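Enoyl-CoA hydratase/isomerase (Shewanella pealeana, PDB 4KPK) probably acts as an isomerase or hydratase on enoyl-CoA thioesters, as a trimeric member of the crotonase-like family. Local coordinates at residues S128-F133 with L150-C155; V185-G190 with S250-V255. All coordinates share one frame; numbering follows the deposited sequence.

Interaction 1 of 2, residues S128-F133 with L150-C155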
ATOM      1  N   SER A 128       0.360 -20.604  -1.561  1.00 23.81           N
ATOM      2  CA  SER A 128      -0.754 -20.453  -0.651  1.00 22.24           C
ATOM      3  C   SER A 128      -0.504 -21.070   0.726  1.00 23.10           C
ATOM      4  O   SER A 128      -0.711 -20.401   1.754  1.00 22.22           O
ATOM      5  CB  SER A 128      -2.040 -21.042  -1.269  1.00 22.58           C
ATOM      6  OG  SER A 128      -3.136 -20.684  -0.459  1.00 23.64           O
HETATM    7  N   MSE A 129      -0.050 -22.318   0.760  1.00 23.45           N
HETATM    8  CA  MSE A 129       0.266 -22.966   2.007  1.00 29.04           C
HETATM    9  C   MSE A 129       1.362 -22.251   2.780  1.00 25.41           C
HETATM   10  O   MSE A 129       1.324 -22.228   4.016  1.00 26.61           O
HETATM   11  CB  MSE A 129       0.841 -24.378   1.870  1.00 33.83           C
HETATM   12  CG  MSE A 129      -0.154 -25.374   1.262  1.00 42.86           C
HETATM   13 SE   MSE A 129       0.626 -27.200   1.229  1.00 52.15          SE
HETATM   14  CE  MSE A 129       2.012 -26.994   2.592  1.00 38.11           C
ATOM     15  N   LEU A 130       2.356 -21.723   2.106  1.00 20.36           N
ATOM     16  CA  LEU A 130       3.357 -20.917   2.827  1.00 20.47           C
ATOM     17  C   LEU A 130       2.777 -19.645   3.379  1.00 20.65           C
ATOM     18  O   LEU A 130       2.920 -19.329   4.550  1.00 20.24           O
ATOM     19  CB  LEU A 130       4.519 -20.561   1.896  1.00 21.95           C
ATOM     20  CG  LEU A 130       5.632 -19.707   2.541  1.00 23.84           C
ATOM     21  CD1 LEU A 130       6.212 -20.355   3.788  1.00 23.60           C
ATOM     22  CD2 LEU A 130       6.711 -19.397   1.518  1.00 22.37           C
ATOM     23  N   ASP A 131       2.088 -18.914   2.532  1.00 23.93           N
ATOM     24  CA  ASP A 131       1.513 -17.661   2.941  1.00 26.14           C
ATOM     25  C   ASP A 131       0.555 -17.819   4.170  1.00 28.26           C
ATOM     26  O   ASP A 131       0.507 -16.933   5.069  1.00 24.50           O
ATOM     27  CB  ASP A 131       0.806 -17.045   1.751  1.00 25.92           C
ATOM     28  CG  ASP A 131       0.305 -15.685   2.035  1.00 29.54           C
ATOM     29  OD1 ASP A 131       1.103 -14.970   2.646  1.00 30.96           O
ATOM     30  OD2 ASP A 131      -0.871 -15.334   1.691  1.00 32.75           O
ATOM     31  N   LYS A 132      -0.137 -18.965   4.223  1.00 24.81           N
ATOM     32  CA  LYS A 132      -1.159 -19.255   5.258  1.00 26.65           C
ATOM     33  C   LYS A 132      -0.550 -20.064   6.400  1.00 26.41           C
ATOM     34  O   LYS A 132      -1.196 -20.292   7.386  1.00 25.87           O
ATOM     35  CB  LYS A 132      -2.348 -20.051   4.632  1.00 29.08           C
ATOM     36  CG  LYS A 132      -3.577 -19.272   4.198  1.00 31.35           C
ATOM     37  CD  LYS A 132      -3.215 -18.000   3.527  1.00 34.57           C
ATOM     38  CE  LYS A 132      -4.359 -17.376   2.741  1.00 37.47           C
ATOM     39  NZ  LYS A 132      -3.738 -16.656   1.551  1.00 38.08           N
ATOM     40  N   PHE A 133       0.730 -20.433   6.324  1.00 26.78           N
ATOM     41  CA  PHE A 133       1.346 -21.263   7.369  1.00 26.80           C
ATOM     42  C   PHE A 133       1.062 -20.641   8.729  1.00 28.75           C
ATOM     43  O   PHE A 133       1.288 -19.451   8.880  1.00 28.17           O
ATOM     44  CB  PHE A 133       2.859 -21.341   7.140  1.00 28.05           C
ATOM     45  CG  PHE A 133       3.525 -22.509   7.803  1.00 24.11           C
ATOM     46  CD1 PHE A 133       3.454 -23.774   7.232  1.00 22.73           C
ATOM     47  CD2 PHE A 133       4.277 -22.334   8.959  1.00 25.97           C
ATOM     48  CE1 PHE A 133       4.087 -24.845   7.806  1.00 21.84           C
ATOM     49  CE2 PHE A 133       4.916 -23.412   9.574  1.00 25.61           C
ATOM     50  CZ  PHE A 133       4.807 -24.680   9.011  1.00 23.36           C
ATOM     51  N   LEU A 150      11.180 -15.286  -5.370  1.00 25.86           N
ATOM     52  CA  LEU A 150      10.584 -14.057  -4.963  1.00 24.90           C
ATOM     53  C   LEU A 150       9.204 -14.271  -4.352  1.00 25.71           C
ATOM     54  O   LEU A 150       8.876 -13.588  -3.371  1.00 26.14           O
ATOM     55  CB  LEU A 150      10.510 -13.127  -6.130  1.00 25.39           C
ATOM     56  CG  LEU A 150      10.094 -11.696  -5.806  1.00 26.15           C
ATOM     57  CD1 LEU A 150      10.979 -11.048  -4.763  1.00 27.55           C
ATOM     58  CD2 LEU A 150      10.141 -10.925  -7.113  1.00 27.97           C
ATOM     59  N   GLY A 151       8.418 -15.227  -4.869  1.00 26.38           N
ATOM     60  CA  GLY A 151       7.094 -15.518  -4.279  1.00 23.14           C
ATOM     61  C   GLY A 151       7.224 -16.056  -2.875  1.00 21.35           C
ATOM     62  O   GLY A 151       6.620 -15.589  -1.920  1.00 22.70           O
ATOM     63  N   LEU A 152       8.054 -17.038  -2.702  1.00 22.62           N
ATOM     64  CA  LEU A 152       8.329 -17.467  -1.356  1.00 25.07           C
ATOM     65  C   LEU A 152       8.700 -16.347  -0.433  1.00 25.04           C
ATOM     66  O   LEU A 152       8.251 -16.314   0.702  1.00 26.64           O
ATOM     67  CB  LEU A 152       9.476 -18.488  -1.324  1.00 28.64           C
ATOM     68  CG  LEU A 152       9.231 -19.768  -2.170  1.00 31.39           C
ATOM     69  CD1 LEU A 152      10.475 -20.603  -2.053  1.00 31.66           C
ATOM     70  CD2 LEU A 152       7.991 -20.571  -1.785  1.00 29.57           C
ATOM     71  N   ILE A 153       9.587 -15.463  -0.864  1.00 23.28           N
ATOM     72  CA  ILE A 153      10.006 -14.364   0.009  1.00 23.73           C
ATOM     73  C   ILE A 153       8.819 -13.481   0.339  1.00 20.53           C
ATOM     74  O   ILE A 153       8.551 -13.174   1.477  1.00 19.16           O
ATOM     75  CB  ILE A 153      11.085 -13.510  -0.681  1.00 24.04           C
ATOM     76  CG1 ILE A 153      12.344 -14.330  -0.767  1.00 27.14           C
ATOM     77  CG2 ILE A 153      11.236 -12.189   0.061  1.00 25.37           C
ATOM     78  CD1 ILE A 153      13.270 -13.876  -1.863  1.00 31.91           C
ATOM     79  N   CYS A 154       8.061 -13.126  -0.673  1.00 21.84           N
ATOM     80  CA  CYS A 154       6.806 -12.416  -0.456  1.00 22.84           C
ATOM     81  C   CYS A 154       5.725 -13.135   0.316  1.00 22.12           C
ATOM     82  O   CYS A 154       4.816 -12.469   0.795  1.00 20.05           O
ATOM     83  CB  CYS A 154       6.268 -11.868  -1.763  1.00 25.53           C
ATOM     84  SG  CYS A 154       7.485 -10.642  -2.286  1.00 27.43           S
ATOM     85  N   CYS A 155       5.851 -14.448   0.494  1.00 23.50           N
ATOM     86  CA  CYS A 155       4.914 -15.235   1.285  1.00 27.88           C
ATOM     87  C   CYS A 155       5.346 -15.344   2.746  1.00 29.44           C
ATOM     88  O   CYS A 155       4.555 -15.736   3.599  1.00 32.34           O
ATOM     89  CB  CYS A 155       4.721 -16.617   0.654  1.00 28.75           C
ATOM     90  SG  CYS A 155       3.675 -16.536  -0.795  1.00 26.85           S
TER
HETATM   91  O   HOH W   1       4.214 -17.148   5.867  1.00 24.82           O
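The carboxylate of D131 is the flat group beside C155: its OD1 only passes C155 O at 3.7 Å, while its OD2 is reached by K132 NZ on the anti side, 25° out of the carboxylate plane, in a salt bridge of 3.2 Å. The C-terminal parts of two helices of the crotonase fold, 113-132 and 148-155, meet here; the axes of segments 128-132 and 150-155 approach to 9.0 Å and are inclined by only 25°. The strand 137-141 lies between them in sequence, so the pair belongs to the helix-strand-helix path through the core. Apolar groups do most of the touching. With CG anti to the backbone N (chi1 180°), L130 reaches toward the other helix, and its CD2 rests 3.5 Å from C155 CB and 3.7 Å from L152 CD2. One residue on, D131 CB lies 3.9 Å from C155 SG. L152 also packs on M71 of helix 65-80, and C155 on Y184 of helix 182-189, so neighbouring helices flank the contact. The strongest polar partner of D131 is R195 of the second subunit, which binds OD1 together with R187 of the same chain; two arginines on one oxygen would probably favour the charged carboxylate. A single water joins the backbones, donating to L130 O at 2.9 Å and to C155 O at 2.7 Å.

Interaction 2 of 2, residues V185-G190 with S250-V255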
ATOM      1  N   VAL A 185       3.403 -10.965  -4.448  1.00 22.72           N
ATOM      2  CA  VAL A 185       4.482 -10.019  -4.727  1.00 22.09           C
ATOM      3  C   VAL A 185       3.910  -8.622  -4.715  1.00 23.03           C
ATOM      4  O   VAL A 185       4.531  -7.714  -4.179  1.00 20.47           O
ATOM      5  CB  VAL A 185       5.193 -10.346  -6.024  1.00 22.56           C
ATOM      6  CG1 VAL A 185       6.022  -9.173  -6.539  1.00 23.49           C
ATOM      7  CG2 VAL A 185       6.041 -11.592  -5.827  1.00 23.00           C
ATOM      8  N   THR A 186       2.693  -8.489  -5.253  1.00 23.15           N
ATOM      9  CA  THR A 186       1.969  -7.231  -5.303  1.00 23.14           C
ATOM     10  C   THR A 186       1.578  -6.736  -3.921  1.00 21.69           C
ATOM     11  O   THR A 186       1.676  -5.521  -3.591  1.00 21.83           O
ATOM     12  CB  THR A 186       0.748  -7.353  -6.257  1.00 23.73           C
ATOM     13  OG1 THR A 186       1.229  -7.768  -7.515  1.00 25.31           O
ATOM     14  CG2 THR A 186       0.076  -6.032  -6.477  1.00 24.10           C
ATOM     15  N   ARG A 187       1.155  -7.656  -3.088  1.00 22.32           N
ATOM     16  CA  ARG A 187       0.871  -7.297  -1.722  1.00 22.19           C
ATOM     17  C   ARG A 187       2.137  -6.698  -1.054  1.00 24.34           C
ATOM     18  O   ARG A 187       2.052  -5.741  -0.288  1.00 26.69           O
ATOM     19  CB  ARG A 187       0.430  -8.515  -0.928  1.00 22.69           C
ATOM     20  CG  ARG A 187      -0.207  -8.189   0.389  1.00 22.32           C
ATOM     21  CD  ARG A 187      -0.521  -9.428   1.184  1.00 23.57           C
ATOM     22  NE  ARG A 187       0.554 -10.364   1.081  1.00 26.25           N
ATOM     23  CZ  ARG A 187       0.489 -11.658   1.375  1.00 27.30           C
ATOM     24  NH1 ARG A 187      -0.642 -12.190   1.772  1.00 24.89           N
ATOM     25  NH2 ARG A 187       1.590 -12.420   1.277  1.00 27.46           N
ATOM     26  N   ALA A 188       3.292  -7.268  -1.330  1.00 21.76           N
ATOM     27  CA  ALA A 188       4.505  -6.838  -0.645  1.00 22.72           C
ATOM     28  C   ALA A 188       4.991  -5.495  -1.115  1.00 23.61           C
ATOM     29  O   ALA A 188       5.137  -4.606  -0.334  1.00 23.39           O
ATOM     30  CB  ALA A 188       5.569  -7.876  -0.856  1.00 22.25           C
HETATM   31  N   MSE A 189       5.204  -5.362  -2.412  1.00 27.29           N
HETATM   32  CA  MSE A 189       5.845  -4.183  -3.009  1.00 28.46           C
HETATM   33  C   MSE A 189       4.892  -3.117  -3.495  1.00 27.99           C
HETATM   34  O   MSE A 189       5.302  -1.970  -3.709  1.00 26.59           O
HETATM   35  CB  MSE A 189       6.734  -4.665  -4.138  1.00 28.69           C
HETATM   36  CG  MSE A 189       6.058  -4.777  -5.496  1.00 35.04           C
HETATM   37 SE   MSE A 189       7.289  -5.353  -6.958  1.00 40.78          SE
HETATM   38  CE  MSE A 189       8.959  -4.386  -6.632  1.00 43.88           C
ATOM     39  N   GLY A 190       3.605  -3.457  -3.632  1.00 24.46           N
ATOM     40  CA  GLY A 190       2.594  -2.509  -4.066  1.00 25.41           C
ATOM     41  C   GLY A 190       2.446  -2.464  -5.607  1.00 24.92           C
ATOM     42  O   GLY A 190       3.368  -2.811  -6.336  1.00 26.60           O
ATOM     43  N   SER A 250      -7.851 -11.639   6.724  1.00 29.13           N
ATOM     44  CA  SER A 250      -9.228 -11.168   6.578  1.00 30.72           C
ATOM     45  C   SER A 250      -9.313  -9.697   6.196  1.00 31.08           C
ATOM     46  O   SER A 250     -10.349  -9.278   5.693  1.00 29.85           O
ATOM     47  CB  SER A 250     -10.032 -11.441   7.854  1.00 31.54           C
ATOM     48  OG  SER A 250      -9.712 -10.519   8.915  1.00 29.94           O
ATOM     49  N   LEU A 251      -8.231  -8.929   6.424  1.00 27.78           N
ATOM     50  CA  LEU A 251      -8.221  -7.498   6.171  1.00 26.38           C
ATOM     51  C   LEU A 251      -7.604  -7.092   4.803  1.00 27.81           C
ATOM     52  O   LEU A 251      -7.660  -5.929   4.432  1.00 26.91           O
ATOM     53  CB  LEU A 251      -7.497  -6.763   7.282  1.00 26.15           C
ATOM     54  CG  LEU A 251      -7.964  -6.885   8.747  1.00 27.19           C
ATOM     55  CD1 LEU A 251      -6.908  -6.272   9.687  1.00 25.73           C
ATOM     56  CD2 LEU A 251      -9.310  -6.215   8.980  1.00 24.75           C
ATOM     57  N   GLU A 252      -7.063  -8.060   4.063  1.00 26.25           N
ATOM     58  CA  GLU A 252      -6.330  -7.831   2.806  1.00 27.64           C
ATOM     59  C   GLU A 252      -7.066  -7.052   1.771  1.00 26.53           C
ATOM     60  O   GLU A 252      -6.423  -6.338   0.988  1.00 27.34           O
ATOM     61  CB  GLU A 252      -5.954  -9.159   2.159  1.00 27.94           C
ATOM     62  CG  GLU A 252      -4.804  -9.856   2.829  1.00 28.31           C
ATOM     63  CD  GLU A 252      -4.504 -11.241   2.235  1.00 31.10           C
ATOM     64  OE1 GLU A 252      -5.425 -11.954   1.676  1.00 25.79           O
ATOM     65  OE2 GLU A 252      -3.331 -11.644   2.393  1.00 27.14           O
ATOM     66  N   ASP A 253      -8.397  -7.219   1.737  1.00 26.33           N
ATOM     67  CA  ASP A 253      -9.246  -6.484   0.822  1.00 26.23           C
ATOM     68  C   ASP A 253      -9.377  -4.964   1.064  1.00 25.56           C
ATOM     69  O   ASP A 253      -9.755  -4.226   0.151  1.00 31.60           O
ATOM     70  CB  ASP A 253     -10.647  -7.177   0.617  1.00 29.36           C
ATOM     71  CG  ASP A 253     -11.558  -7.118   1.826  1.00 31.61           C
ATOM     72  OD1 ASP A 253     -11.212  -6.475   2.834  1.00 31.98           O
ATOM     73  OD2 ASP A 253     -12.682  -7.720   1.746  1.00 37.14           O
ATOM     74  N   GLY A 254      -9.102  -4.496   2.264  1.00 23.90           N
ATOM     75  CA  GLY A 254      -9.088  -3.070   2.539  1.00 24.77           C
ATOM     76  C   GLY A 254     -10.407  -2.554   3.041  1.00 25.57           C
ATOM     77  O   GLY A 254     -10.526  -1.402   3.394  1.00 24.67           O
ATOM     78  N   VAL A 255     -11.394  -3.433   3.137  1.00 26.70           N
ATOM     79  CA  VAL A 255     -12.714  -3.021   3.564  1.00 29.01           C
ATOM     80  C   VAL A 255     -12.638  -2.831   5.060  1.00 27.84           C
ATOM     81  O   VAL A 255     -11.969  -3.616   5.748  1.00 29.73           O
ATOM     82  CB  VAL A 255     -13.778  -4.092   3.173  1.00 29.11           C
ATOM     83  CG1 VAL A 255     -15.112  -3.896   3.906  1.00 29.69           C
ATOM     84  CG2 VAL A 255     -13.954  -4.095   1.668  1.00 29.30           C
TER
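R187 NH1 donates to E252 OE2 at 2.8 Å, the salt bridge that joins helix 182-189 of this crotonase fold to the type I turn L251-G254 at the C-terminal side of helix 238-251. The oxygen sits at the guanidinium edge, in its plane, and is met nearly along its C-O axis, yet the N-H...O angle is a bent 143°. The two planes are turned 46° against each other, consistent with a one-oxygen contact through OE2. Extended at chi1 and chi2, R187 carries CD to 3.8 Å from E252 OE2; the bend at chi3 then turns the guanidinium edge, with NH1, onto that oxygen. Further out, NH2 bonds D131 and probably the backbone oxygen of C154, helping to fix the rotation of the group, while R195 of the second subunit brings a like charge close to NH1, which these carboxylates probably offset. A leucine in place of R187 would probably leave E252 without this charged mate and strip D131 of one of its two arginines. In the third subunit, I256 packs on R187 and G254 on E252. Behind E252, an Asx turn shapes the loop: V255 N donates to D253 OD1 at 3.1 Å, from above the carboxylate plane.

How the interactions relate
Interaction 1 comes first along the chain and is complete before interaction 2 opens; their centres lie about 13 Å apart. The first is buried near the centre of the chain, the second about 15 Å from that centre and near the surface. R187 joins them directly, its NH2 turned to the 128-133 and 150-155 segments and its NH1 to 250-255, while C154 SG packs on A188 CB. Helix 182-189 thus ties helices 113-132 and 148-155 to the C-terminal side of helix 238-251. Both contacts touch the second subunit, where R195 pairs with D131 and stands close to the like-charged R187, so this charged network links the core to the trimer interface.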